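Local coordinates for protein LacI family transcription regulator (Bifidobacterium animalis subsp. lactis, PDB 4O5A) that probably regulates transcription as a LacI-family DNA-binding protein whose periplasmic-binding-protein-like core is likely to sense a small effector molecule, at residues 72-77 against 119-124; 89-94 against 302-307; 136-141 against 158-163; 279-284 against 295-300. All coordinates share one frame; numbering follows the deposited sequence. Where two conformers were deposited one is given.

From the N terminus, strand 70-76 first receives helix 116-127 in interaction 1, closing a short loop within the first lobe. Before that loop closes, helix 88-99 has begun interaction 2, which is completed only by 302-307, so these two contacts cross along the chain. Both interaction 3 and interaction 4 fall within the long span of interaction 2. Interaction 3 joins the loop after strand 132-135 to the end of the neighbouring strand 156-160, touching interaction 1 through Leu73 and interaction 2 through Leu91. Interaction 4 lies in the other lobe, between strands 280-284 and 298-301; from the latter a short link returns the chain to the first lobe, where helix 304-320 begins.

Interaction 1 (72-77 against 119-124); sequences GLVLGY and SILEDW
In the first alpha/beta lobe, Gly72 and Val74 of strand 70-76 pack beneath Ile120, Leu121 and Trp124 of helix 116-127, a helix laid on one face of the parallel sheet. The two short segments run nearly antiparallel (168°), their axes 9.6 Å apart. No hydrogen bond crosses between them. The indole reaches down to the strand where glycine carries no side chain: Trp124 CZ3 lies 3.4 Å from Gly72 CA and is also close to Leu73 N, the ring approaching this backbone obliquely. Leu73 O lies at the ring edge, in its plane. Two residues along the strand the contact becomes purely apolar. Val74 CG2, set opposite the carbonyl carbon with CG1 anti to the backbone N (chi1 -177°), is the shared point: it meets Ile120 CG2 at 3.8 Å, Leu121 CD2 at 4.0 Å and Trp124 CZ3 at 3.8 Å. Val74 CG1 touches Ile120 CD1, the two side chains crossing obliquely. Ile120 CG2 also sits over the centre of one indole face, 4.0 Å above the plane, and so helps fix the tilt of the ring. Ile120 packs against Glu100 of the second subunit as well. Replacing Trp124 by an alanine would probably open a gap above Gly72 and leave Ile120 CG2 without the flat surface it rests on. The indole is further lined by Leu107 and Arg109 of strand 105-111 and by Leu133 of strand 132-135, so it spans three strands, while Leu121 leans on helix 143-149.

Interaction 2 (89-94 against 302-307); sequences MRLISG and RNILES
Ile304, in the first turn of helix 304-320, wedges its two branches against Arg90 and Leu91 of helix 88-99, and this is the tight, buried part of the contact. With CG2 anti to the backbone N and CG1 beside it (chi1 -55°), CG2 turns into the other helix, 3.5 Å from Leu91 N and 3.7 Å from Arg90 CB. The Leu91 side chain crosses that of Ile304 at about a right angle. One turn on, the backbones nearly meet: Gly94 CA makes a CA-H...O contact of 3.3 Å with Leu305 O, an approach made possible by the missing side chain. Arg90 and Leu305 form the partly exposed margin. There Ile304 CD1 lies 3.4 Å from Arg90 NH1, oblique to the guanidinium, whose NH1 is hydrogen-bonded to Asp286 O. In one conformer Leu305 CD2 comes near Arg90 O and Ser93 CB; a second conformer makes this contact less certain. An alanine in place of Ile304 would probably open a gap beside Leu91 and leave Arg90 CB and CD without the methyls that meet them. Asn303 N-caps the helix, its OD1 accepting from Glu306 N at 3.1 Å. The contact seats helix 304-320, just after the chain leaves strand 298-301 of the other lobe, against helix 88-99; Tyr87 packs on Ile304, and Asp78 of the second subunit packs on Ser93 and Leu305.

Interaction 3 (136-141 against 158-163); sequences LNLEIG and ALADSS
Leu136 and Leu138, where the chain leaves strand 132-135, meet the end of strand 156-160 through apolar contacts and two bridging waters. The apolar contacts fall on two sides. Leu136 and Leu159 lie side by side and point the same way, CD2 to CD2 at 3.8 Å, where both also touch Leu91 of helix 88-99. Leu138 turns to the other side: with CG opposite its carbonyl carbon (chi1 -78°), it spreads over two alanines, its CD2 3.8 Å from Ala158 CB and its CB 3.9 Å from Ala160 CB. Arg144 and Ile145 of helix 143-149 also pack on it. The polar contacts between the segments run through water. Asn137 N stands 4.4 Å from Leu159 O, too far for a direct bond, and a water bridges them, accepting from Asn137 N at 3.0 Å and donating to Leu159 O at 2.8 Å. A second water does the same between Leu138 N and Leu159 O, so this carbonyl oxygen is gripped by two waters. Within 158-163, an Asx turn shapes the exit from the strand: Asp161 OD1 accepts from Ser163 N at 3.2 Å and from Ser163 OG at 2.6 Å, the two donors coming from opposite faces of the carboxylate. Ser162 N and, weakly, Asp161 OD2 hold a glycerol, probably from crystallisation. Such loops at the C-terminal ends of parallel strands are where the periplasmic-binding-protein fold commonly lines the cleft between its lobes, which is consistent with a pocket here.

Interaction 4 (279-284 against 295-300); sequences LSIISW and PPITAL
The indole of Trp284 runs alongside Leu300 with the two side chains pointing the same way, the ring meeting Leu300 CD1 obliquely; Arg209 adds a cation-pi contact to it. The pair sits on adjacent parallel strands, 280-284 and 298-301, of a beta-alpha-beta unit joined by helix 288-292 in the second lobe. Both side chains leave the strand the same way, CG lying across from the backbone N (Trp284 chi1 -157°), and Trp284 CD1 comes to 4.1 Å from Leu300 CB and Trp284 NE1 to 4.1 Å from Leu300 CD1. On the same face, Ile282 CG1 meets Thr298 CG2 at 4.0 Å; this face is packed by helix 175-188 through Met182. Ser283 and Ala299 occupy the other face, Ser283 against Asp258 of helix 258-271 and Ala299 against Asp286. Near them Ile297 CG2 lies 4.1 Å from Ile281 CG2 and also touches Ser283 CB, beside Glu265. The two short strand segments cross at -32°. Ser283 ties the ladder, donating its N to Thr298 O at 2.9 Å in a nearly straight bond (168°) and accepting from Leu300 N at its O, also at 2.9 Å and almost as straight, while Ala299 sits between the two partners. The side-chain hydroxyls are satisfied outside the two strands: Ser283 OG by Gly285 O, Thr298 OG1 by Arg337 N and Thr340 OG1. A CA-H...O contact flanks the first bond, with Ile282 CA 3.3 Å from Thr298 O.

Interaction 1 (72-77 against 119-124)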
loop_
_atom_site.group_PDB
_atom_site.type_symbol
_atom_site.label_atom_id
_atom_site.label_comp_id
_atom_site.label_asym_id
_atom_site.label_seq_id
_atom_site.Cartn_x
_atom_site.Cartn_y
_atom_site.Cartn_z
ATOM N N GLY A 72 14.483 15.508 1.323
ATOM C CA GLY A 72 13.948 15.008 2.583
ATOM C C GLY A 72 12.442 14.806 2.598
ATOM O O GLY A 72 11.680 15.633 2.074
ATOM N N LEU A 73 12.011 13.702 3.207
ATOM C CA LEU A 73 10.596 13.396 3.390
ATOM C C LEU A 73 10.389 12.810 4.763
ATOM O O LEU A 73 10.987 11.786 5.103
ATOM C CB LEU A 73 10.113 12.399 2.324
ATOM C CG LEU A 73 8.687 11.871 2.492
ATOM C CD1 LEU A 73 7.687 13.017 2.486
ATOM C CD2 LEU A 73 8.370 10.891 1.385
ATOM N N VAL A 74 9.551 13.452 5.570
ATOM C CA VAL A 74 9.177 12.855 6.846
ATOM C C VAL A 74 7.811 12.201 6.714
ATOM O O VAL A 74 6.837 12.852 6.339
ATOM C CB VAL A 74 9.175 13.874 7.996
ATOM C CG1 VAL A 74 8.848 13.178 9.305
ATOM C CG2 VAL A 74 10.537 14.541 8.107
ATOM N N LEU A 75 7.753 10.903 6.991
ATOM C CA LEU A 75 6.485 10.174 6.961
ATOM C C LEU A 75 5.918 10.015 8.366
ATOM O O LEU A 75 6.653 10.092 9.354
ATOM C CB LEU A 75 6.671 8.797 6.327
ATOM C CG LEU A 75 7.091 8.770 4.862
ATOM C CD1 LEU A 75 7.338 7.338 4.406
ATOM C CD2 LEU A 75 6.018 9.422 4.022
ATOM N N GLY A 76 4.612 9.785 8.465
ATOM C CA GLY A 76 4.004 9.561 9.764
ATOM C C GLY A 76 3.981 8.081 10.087
ATOM O O GLY A 76 3.720 7.263 9.205
ATOM N N TYR A 77 4.261 7.726 11.337
ATOM C CA TYR A 77 4.258 6.322 11.736
ATOM C C TYR A 77 2.854 5.732 11.615
ATOM O O TYR A 77 1.884 6.314 12.112
ATOM C CB TYR A 77 4.785 6.153 13.161
ATOM C CG TYR A 77 4.801 4.715 13.636
ATOM C CD1 TYR A 77 5.714 3.801 13.120
ATOM C CD2 TYR A 77 3.907 4.271 14.598
ATOM C CE1 TYR A 77 5.736 2.486 13.555
ATOM C CE2 TYR A 77 3.919 2.957 15.035
ATOM C CZ TYR A 77 4.837 2.071 14.509
ATOM O OH TYR A 77 4.849 0.764 14.946
ATOM N N SER A 119 10.496 19.061 14.471
ATOM C CA SER A 119 11.833 18.889 15.031
ATOM C C SER A 119 12.824 18.281 14.030
ATOM O O SER A 119 13.956 18.738 13.914
ATOM C CB SER A 119 11.770 18.055 16.310
ATOM O OG SER A 119 13.059 17.891 16.860
ATOM N N ILE A 120 12.392 17.263 13.294
ATOM C CA ILE A 120 13.255 16.647 12.293
ATOM C C ILE A 120 13.590 17.638 11.177
ATOM O O ILE A 120 14.740 17.739 10.745
ATOM C CB ILE A 120 12.607 15.379 11.706
ATOM C CG1 ILE A 120 12.471 14.312 12.798
ATOM C CG2 ILE A 120 13.418 14.855 10.525
ATOM C CD1 ILE A 120 11.562 13.151 12.428
ATOM N N LEU A 121 12.579 18.379 10.731
ATOM C CA LEU A 121 12.744 19.353 9.662
ATOM C C LEU A 121 13.707 20.451 10.092
ATOM O O LEU A 121 14.547 20.891 9.310
ATOM C CB LEU A 121 11.391 19.961 9.295
ATOM C CG LEU A 121 10.382 19.030 8.626
ATOM C CD1 LEU A 121 9.086 19.772 8.319
ATOM C CD2 LEU A 121 10.963 18.403 7.365
ATOM N N GLU A 122 13.589 20.886 11.343
ATOM C CA GLU A 122 14.472 21.920 11.863
ATOM C C GLU A 122 15.918 21.431 11.870
ATOM O O GLU A 122 16.841 22.200 11.614
ATOM C CB GLU A 122 14.019 22.363 13.257
ATOM C CG GLU A 122 12.728 23.175 13.240
ATOM C CD GLU A 122 12.146 23.425 14.624
ATOM O OE1 GLU A 122 12.409 22.617 15.544
ATOM O OE2 GLU A 122 11.417 24.431 14.788
ATOM N N ASP A 123 16.107 20.144 12.141
ATOM C CA ASP A 123 17.443 19.564 12.166
ATOM C C ASP A 123 18.030 19.548 10.761
ATOM O O ASP A 123 19.189 19.909 10.558
ATOM C CB ASP A 123 17.403 18.150 12.758
ATOM C CG ASP A 123 18.731 17.426 12.631
ATOM O OD1 ASP A 123 19.670 17.760 13.386
ATOM O OD2 ASP A 123 18.830 16.516 11.778
ATOM N N TRP A 124 17.213 19.139 9.794
ATOM C CA TRP A 124 17.637 19.066 8.404
ATOM C C TRP A 124 18.018 20.443 7.889
ATOM O O TRP A 124 19.009 20.596 7.181
ATOM C CB TRP A 124 16.525 18.465 7.550
ATOM C CG TRP A 124 16.508 16.972 7.588
ATOM C CD1 TRP A 124 17.445 16.153 8.153
ATOM C CD2 TRP A 124 15.502 16.114 7.034
ATOM N NE1 TRP A 124 17.081 14.831 7.982
ATOM C CE2 TRP A 124 15.898 14.783 7.295
ATOM C CE3 TRP A 124 14.310 16.340 6.342
ATOM C CZ2 TRP A 124 15.136 13.686 6.884
ATOM C CZ3 TRP A 124 13.556 15.250 5.940
ATOM C CH2 TRP A 124 13.973 13.940 6.214
#

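Interaction 2 (89-94 against 302-307)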
loop_
_atom_site.group_PDB
_atom_site.type_symbol
_atom_site.label_atom_id
_atom_site.label_comp_id
_atom_site.label_asym_id
_atom_site.label_seq_id
_atom_site.Cartn_x
_atom_site.Cartn_y
_atom_site.Cartn_z
HETATM N N MSE A 89 3.325 4.837 -1.423
HETATM C CA MSE A 89 4.249 3.993 -2.193
HETATM C C MSE A 89 4.280 4.430 -3.651
HETATM O O MSE A 89 5.335 4.508 -4.262
HETATM C CB MSE A 89 3.899 2.502 -2.095
HETATM C CG MSE A 89 4.637 1.742 -1.012
HETATM SE SE MSE A 89 6.469 2.320 -0.656
HETATM C CE MSE A 89 7.330 1.419 -2.163
ATOM N N ARG A 90 3.118 4.740 -4.207
ATOM C CA ARG A 90 3.076 5.177 -5.600
ATOM C C ARG A 90 3.751 6.514 -5.766
ATOM O O ARG A 90 4.430 6.751 -6.767
ATOM C CB ARG A 90 1.641 5.278 -6.102
ATOM C CG ARG A 90 0.978 3.963 -6.388
ATOM C CD ARG A 90 -0.465 4.200 -6.775
ATOM N NE ARG A 90 -1.314 3.143 -6.256
ATOM C CZ ARG A 90 -2.638 3.215 -6.147
ATOM N NH1 ARG A 90 -3.288 4.306 -6.521
ATOM N NH2 ARG A 90 -3.307 2.186 -5.659
ATOM N N LEU A 91 3.560 7.407 -4.799
ATOM C CA LEU A 91 4.228 8.705 -4.848
ATOM C C LEU A 91 5.737 8.530 -4.845
ATOM O O LEU A 91 6.458 9.188 -5.609
ATOM C CB LEU A 91 3.809 9.571 -3.655
ATOM C CG LEU A 91 4.167 11.047 -3.825
ATOM C CD1 LEU A 91 3.250 11.677 -4.873
ATOM C CD2 LEU A 91 4.080 11.792 -2.501
ATOM N N ILE A 92 6.220 7.647 -3.981
ATOM C CA ILE A 92 7.656 7.423 -3.873
ATOM C C ILE A 92 8.235 6.821 -5.161
ATOM O O ILE A 92 9.355 7.175 -5.559
ATOM C CB ILE A 92 7.996 6.574 -2.623
ATOM C CG1 ILE A 92 7.794 7.430 -1.370
ATOM C CG2 ILE A 92 9.427 6.071 -2.664
ATOM C CD1 ILE A 92 7.994 6.673 -0.080
ATOM N N SER A 93 7.496 5.919 -5.802
ATOM C CA SER A 93 7.893 5.398 -7.116
ATOM C C SER A 93 8.012 6.505 -8.174
ATOM O O SER A 93 8.973 6.535 -8.944
ATOM C CB SER A 93 6.920 4.330 -7.610
ATOM O OG SER A 93 7.092 3.131 -6.889
ATOM N N GLY A 94 7.026 7.395 -8.223
ATOM C CA GLY A 94 7.069 8.515 -9.147
ATOM C C GLY A 94 8.220 9.457 -8.835
ATOM O O GLY A 94 8.949 9.889 -9.744
ATOM N N ARG A 302 -6.561 9.287 -9.103
ATOM C CA ARG A 302 -5.534 10.328 -9.219
ATOM C C ARG A 302 -4.294 9.705 -9.833
ATOM O O ARG A 302 -3.976 8.542 -9.573
ATOM C CB ARG A 302 -5.183 10.922 -7.850
ATOM C CG ARG A 302 -6.007 12.141 -7.456
ATOM C CD ARG A 302 -5.618 12.675 -6.068
ATOM N NE ARG A 302 -4.228 13.128 -5.991
ATOM C CZ ARG A 302 -3.332 12.647 -5.134
ATOM N NH1 ARG A 302 -3.683 11.700 -4.274
ATOM N NH2 ARG A 302 -2.088 13.113 -5.135
ATOM N N ASN A 303 -3.593 10.472 -10.654
ATOM C CA ASN A 303 -2.387 9.969 -11.277
ATOM C C ASN A 303 -1.218 10.209 -10.327
ATOM O O ASN A 303 -0.448 11.155 -10.505
ATOM C CB ASN A 303 -2.149 10.666 -12.617
ATOM C CG ASN A 303 -1.041 10.022 -13.427
ATOM O OD1 ASN A 303 -0.244 9.226 -12.910
ATOM N ND2 ASN A 303 -0.969 10.382 -14.706
ATOM N N ILE A 304 -1.107 9.354 -9.312
ATOM C CA ILE A 304 -0.119 9.537 -8.253
ATOM C C ILE A 304 1.311 9.351 -8.737
ATOM O O ILE A 304 2.215 10.050 -8.283
ATOM C CB ILE A 304 -0.369 8.560 -7.107
ATOM C CG1 ILE A 304 -1.809 8.709 -6.612
ATOM C CG2 ILE A 304 0.612 8.825 -5.968
ATOM C CD1 ILE A 304 -2.288 7.519 -5.783
ATOM N N LEU A 305 1.521 8.391 -9.634
ATOM C CA LEU A 305 2.848 8.184 -10.216
ATOM C C LEU A 305 3.358 9.463 -10.862
ATOM O O LEU A 305 4.441 9.947 -10.519
ATOM C CB LEU A 305 2.831 7.061 -11.251
ATOM C CG LEU A 305 2.940 5.619 -10.764
ATOM C CD1 LEU A 305 2.734 4.669 -11.937
ATOM C CD2 LEU A 305 4.310 5.405 -10.136
ATOM N N GLU A 306 2.577 10.023 -11.781
ATOM C CA GLU A 306 2.975 11.247 -12.463
ATOM C C GLU A 306 3.055 12.434 -11.499
ATOM O O GLU A 306 3.854 13.349 -11.707
ATOM C CB GLU A 306 2.025 11.538 -13.629
ATOM C CG GLU A 306 2.450 12.693 -14.511
ATOM C CD GLU A 306 3.881 12.566 -15.008
ATOM O OE1 GLU A 306 4.295 11.441 -15.378
ATOM O OE2 GLU A 306 4.589 13.600 -15.030
ATOM N N SER A 307 2.235 12.425 -10.448
ATOM C CA SER A 307 2.298 13.497 -9.449
ATOM C C SER A 307 3.655 13.470 -8.760
ATOM O O SER A 307 4.298 14.509 -8.546
ATOM C CB SER A 307 1.191 13.340 -8.405
ATOM O OG SER A 307 -0.041 13.816 -8.918
#

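Interaction 3 (136-141 against 158-163)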
loop_
_atom_site.group_PDB
_atom_site.type_symbol
_atom_site.label_atom_id
_atom_site.label_comp_id
_atom_site.label_asym_id
_atom_site.label_seq_id
_atom_site.Cartn_x
_atom_site.Cartn_y
_atom_site.Cartn_z
ATOM N N LEU A 136 3.907 16.938 2.772
ATOM C CA LEU A 136 2.639 16.288 2.456
ATOM C C LEU A 136 1.613 16.525 3.556
ATOM O O LEU A 136 1.967 16.888 4.684
ATOM C CB LEU A 136 2.832 14.783 2.257
ATOM C CG LEU A 136 3.907 14.319 1.274
ATOM C CD1 LEU A 136 3.998 12.797 1.283
ATOM C CD2 LEU A 136 3.656 14.840 -0.142
ATOM N N ASN A 137 0.343 16.316 3.216
ATOM C CA ASN A 137 -0.738 16.332 4.192
ATOM C C ASN A 137 -0.809 17.629 4.982
ATOM O O ASN A 137 -0.800 17.625 6.213
ATOM C CB ASN A 137 -0.620 15.134 5.133
ATOM C CG ASN A 137 -0.674 13.820 4.393
ATOM O OD1 ASN A 137 -1.416 13.676 3.421
ATOM N ND2 ASN A 137 0.118 12.854 4.844
ATOM N N LEU A 138 -0.880 18.736 4.256
ATOM C CA LEU A 138 -0.978 20.047 4.871
ATOM C C LEU A 138 -2.300 20.155 5.619
ATOM O O LEU A 138 -3.360 19.807 5.086
ATOM C CB LEU A 138 -0.864 21.146 3.808
ATOM C CG LEU A 138 0.543 21.467 3.291
ATOM C CD1 LEU A 138 1.433 21.935 4.428
ATOM C CD2 LEU A 138 1.199 20.285 2.565
ATOM N N GLU A 139 -2.233 20.602 6.870
ATOM C CA GLU A 139 -3.436 20.859 7.642
ATOM C C GLU A 139 -3.702 22.348 7.603
ATOM O O GLU A 139 -2.856 23.121 7.152
ATOM C CB GLU A 139 -3.253 20.426 9.096
ATOM C CG GLU A 139 -2.884 18.972 9.295
ATOM C CD GLU A 139 -2.711 18.631 10.763
ATOM O OE1 GLU A 139 -2.842 17.441 11.124
ATOM O OE2 GLU A 139 -2.443 19.561 11.557
ATOM N N ILE A 140 -4.875 22.753 8.077
ATOM C CA ILE A 140 -5.164 24.168 8.254
ATOM C C ILE A 140 -4.275 24.701 9.377
ATOM O O ILE A 140 -4.210 24.105 10.456
ATOM C CB ILE A 140 -6.660 24.404 8.561
ATOM C CG1 ILE A 140 -7.432 24.605 7.254
ATOM C CG2 ILE A 140 -6.852 25.603 9.485
ATOM C CD1 ILE A 140 -8.935 24.587 7.414
ATOM N N GLY A 141 -3.565 25.797 9.106
ATOM C CA GLY A 141 -2.666 26.393 10.084
ATOM C C GLY A 141 -1.473 25.518 10.436
ATOM O O GLY A 141 -1.014 25.505 11.581
ATOM N N ALA A 158 5.070 21.841 -1.504
ATOM C CA ALA A 158 3.925 21.242 -0.833
ATOM C C ALA A 158 2.987 20.579 -1.838
ATOM O O ALA A 158 2.785 21.085 -2.943
ATOM C CB ALA A 158 3.188 22.287 -0.018
ATOM N N LEU A 159 2.420 19.438 -1.454
ATOM C CA LEU A 159 1.372 18.820 -2.260
ATOM C C LEU A 159 0.045 19.033 -1.550
ATOM O O LEU A 159 -0.294 18.309 -0.606
ATOM C CB LEU A 159 1.638 17.326 -2.472
ATOM C CG LEU A 159 2.472 16.937 -3.699
ATOM C CD1 LEU A 159 3.804 17.684 -3.751
ATOM C CD2 LEU A 159 2.698 15.431 -3.740
ATOM N N ALA A 160 -0.701 20.039 -1.993
ATOM C CA ALA A 160 -1.940 20.420 -1.318
ATOM C C ALA A 160 -2.798 21.307 -2.208
ATOM O O ALA A 160 -2.396 21.649 -3.318
ATOM C CB ALA A 160 -1.620 21.142 -0.030
ATOM N N ASP A 161 -3.974 21.676 -1.714
ATOM C CA ASP A 161 -4.751 22.736 -2.340
ATOM C C ASP A 161 -3.988 24.028 -2.067
ATOM O O ASP A 161 -3.422 24.196 -0.984
ATOM C CB ASP A 161 -6.154 22.812 -1.735
ATOM C CG ASP A 161 -7.110 23.658 -2.569
ATOM O OD1 ASP A 161 -7.234 24.876 -2.304
ATOM O OD2 ASP A 161 -7.754 23.098 -3.485
ATOM N N SER A 162 -3.959 24.931 -3.045
ATOM C CA SER A 162 -3.207 26.182 -2.928
ATOM C C SER A 162 -3.647 27.045 -1.739
ATOM O O SER A 162 -2.868 27.847 -1.220
ATOM C CB SER A 162 -3.335 26.988 -4.221
ATOM O OG SER A 162 -4.695 27.268 -4.492
ATOM N N SER A 163 -4.891 26.873 -1.305
ATOM C CA SER A 163 -5.424 27.642 -0.187
ATOM C C SER A 163 -4.735 27.346 1.152
ATOM O O SER A 163 -4.872 28.119 2.098
ATOM C CB SER A 163 -6.936 27.426 -0.069
ATOM O OG SER A 163 -7.247 26.043 0.005
HETATM O O HOH W 1 -0.049 15.664 0.315
HETATM O O HOH W 2 -2.049 18.105 1.595
#

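Interaction 4 (279-284 against 295-300)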
loop_
_atom_site.group_PDB
_atom_site.type_symbol
_atom_site.label_atom_id
_atom_site.label_comp_id
_atom_site.label_asym_id
_atom_site.label_seq_id
_atom_site.Cartn_x
_atom_site.Cartn_y
_atom_site.Cartn_z
ATOM N N LEU A 279 -28.255 0.610 -4.911
ATOM C CA LEU A 279 -27.262 1.516 -4.339
ATOM C C LEU A 279 -26.032 1.637 -5.237
ATOM O O LEU A 279 -25.397 0.631 -5.551
ATOM C CB LEU A 279 -26.817 1.017 -2.949
ATOM C CG LEU A 279 -25.639 1.767 -2.314
ATOM C CD1 LEU A 279 -26.060 3.159 -1.850
ATOM C CD2 LEU A 279 -25.055 0.967 -1.138
ATOM N N SER A 280 -25.701 2.857 -5.659
ATOM C CA SER A 280 -24.454 3.095 -6.382
ATOM C C SER A 280 -23.350 3.462 -5.406
ATOM O O SER A 280 -23.605 4.123 -4.398
ATOM C CB SER A 280 -24.620 4.229 -7.408
ATOM O OG SER A 280 -25.342 3.791 -8.543
ATOM N N ILE A 281 -22.122 3.043 -5.718
ATOM C CA ILE A 281 -20.961 3.298 -4.861
ATOM C C ILE A 281 -19.799 3.841 -5.684
ATOM O O ILE A 281 -19.509 3.340 -6.769
ATOM C CB ILE A 281 -20.510 2.009 -4.123
ATOM C CG1 ILE A 281 -21.556 1.623 -3.075
ATOM C CG2 ILE A 281 -19.161 2.208 -3.434
ATOM C CD1 ILE A 281 -21.264 0.299 -2.393
ATOM N N ILE A 282 -19.142 4.878 -5.165
ATOM C CA ILE A 282 -17.932 5.428 -5.773
ATOM C C ILE A 282 -16.822 5.489 -4.715
ATOM O O ILE A 282 -17.069 5.856 -3.560
ATOM C CB ILE A 282 -18.184 6.836 -6.333
ATOM C CG1 ILE A 282 -19.200 6.770 -7.465
ATOM C CG2 ILE A 282 -16.883 7.482 -6.848
ATOM C CD1 ILE A 282 -19.618 8.136 -7.984
ATOM N N SER A 283 -15.610 5.119 -5.120
ATOM C CA SER A 283 -14.427 5.263 -4.282
ATOM C C SER A 283 -13.657 6.492 -4.716
ATOM O O SER A 283 -13.368 6.636 -5.899
ATOM C CB SER A 283 -13.496 4.065 -4.470
ATOM O OG SER A 283 -12.287 4.248 -3.747
ATOM N N TRP A 284 -13.304 7.354 -3.764
ATOM C CA TRP A 284 -12.427 8.492 -4.037
ATOM C C TRP A 284 -11.023 7.949 -3.844
ATOM O O TRP A 284 -10.565 7.780 -2.712
ATOM C CB TRP A 284 -12.680 9.619 -3.029
ATOM C CG TRP A 284 -12.275 10.987 -3.504
ATOM C CD1 TRP A 284 -11.258 11.291 -4.339
ATOM C CD2 TRP A 284 -12.912 12.230 -3.162
ATOM N NE1 TRP A 284 -11.208 12.662 -4.545
ATOM C CE2 TRP A 284 -12.210 13.246 -3.843
ATOM C CE3 TRP A 284 -14.002 12.569 -2.364
ATOM C CZ2 TRP A 284 -12.576 14.596 -3.729
ATOM C CZ3 TRP A 284 -14.358 13.914 -2.255
ATOM C CH2 TRP A 284 -13.647 14.902 -2.938
ATOM N N PRO A 295 -19.734 -5.892 -7.160
ATOM C CA PRO A 295 -19.105 -5.694 -8.469
ATOM C C PRO A 295 -17.929 -4.721 -8.391
ATOM O O PRO A 295 -17.740 -4.039 -7.371
ATOM C CB PRO A 295 -20.239 -5.076 -9.287
ATOM C CG PRO A 295 -20.995 -4.258 -8.273
ATOM C CD PRO A 295 -20.993 -5.126 -7.045
ATOM N N PRO A 296 -17.132 -4.662 -9.458
ATOM C CA PRO A 296 -16.028 -3.693 -9.472
ATOM C C PRO A 296 -16.517 -2.256 -9.237
ATOM O O PRO A 296 -17.592 -1.844 -9.695
ATOM C CB PRO A 296 -15.442 -3.860 -10.871
ATOM C CG PRO A 296 -15.747 -5.293 -11.221
ATOM C CD PRO A 296 -17.128 -5.528 -10.646
ATOM N N ILE A 297 -15.705 -1.497 -8.506
ATOM C CA ILE A 297 -16.129 -0.221 -7.945
ATOM C C ILE A 297 -15.613 0.976 -8.759
ATOM O O ILE A 297 -14.403 1.126 -8.992
ATOM C CB ILE A 297 -15.682 -0.110 -6.469
ATOM C CG1 ILE A 297 -16.329 -1.233 -5.625
ATOM C CG2 ILE A 297 -16.041 1.258 -5.889
ATOM C CD1 ILE A 297 -15.872 -1.250 -4.163
ATOM N N THR A 298 -16.556 1.821 -9.171
ATOM C CA THR A 298 -16.278 3.067 -9.887
ATOM C C THR A 298 -15.408 3.959 -9.004
ATOM O O THR A 298 -15.676 4.111 -7.808
ATOM C CB THR A 298 -17.590 3.777 -10.187
ATOM O OG1 THR A 298 -18.299 3.033 -11.186
ATOM C CG2 THR A 298 -17.340 5.193 -10.682
ATOM N N ALA A 299 -14.350 4.545 -9.568
ATOM C CA ALA A 299 -13.373 5.238 -8.734
ATOM C C ALA A 299 -12.893 6.534 -9.372
ATOM O O ALA A 299 -12.720 6.602 -10.578
ATOM C CB ALA A 299 -12.179 4.361 -8.495
ATOM N N LEU A 300 -12.645 7.524 -8.526
ATOM C CA LEU A 300 -11.984 8.754 -8.949
ATOM C C LEU A 300 -10.505 8.454 -8.785
ATOM O O LEU A 300 -10.020 8.250 -7.666
ATOM C CB LEU A 300 -12.440 9.905 -8.048
ATOM C CG LEU A 300 -12.164 11.343 -8.488
ATOM C CD1 LEU A 300 -10.674 11.615 -8.494
ATOM C CD2 LEU A 300 -12.781 11.617 -9.862
#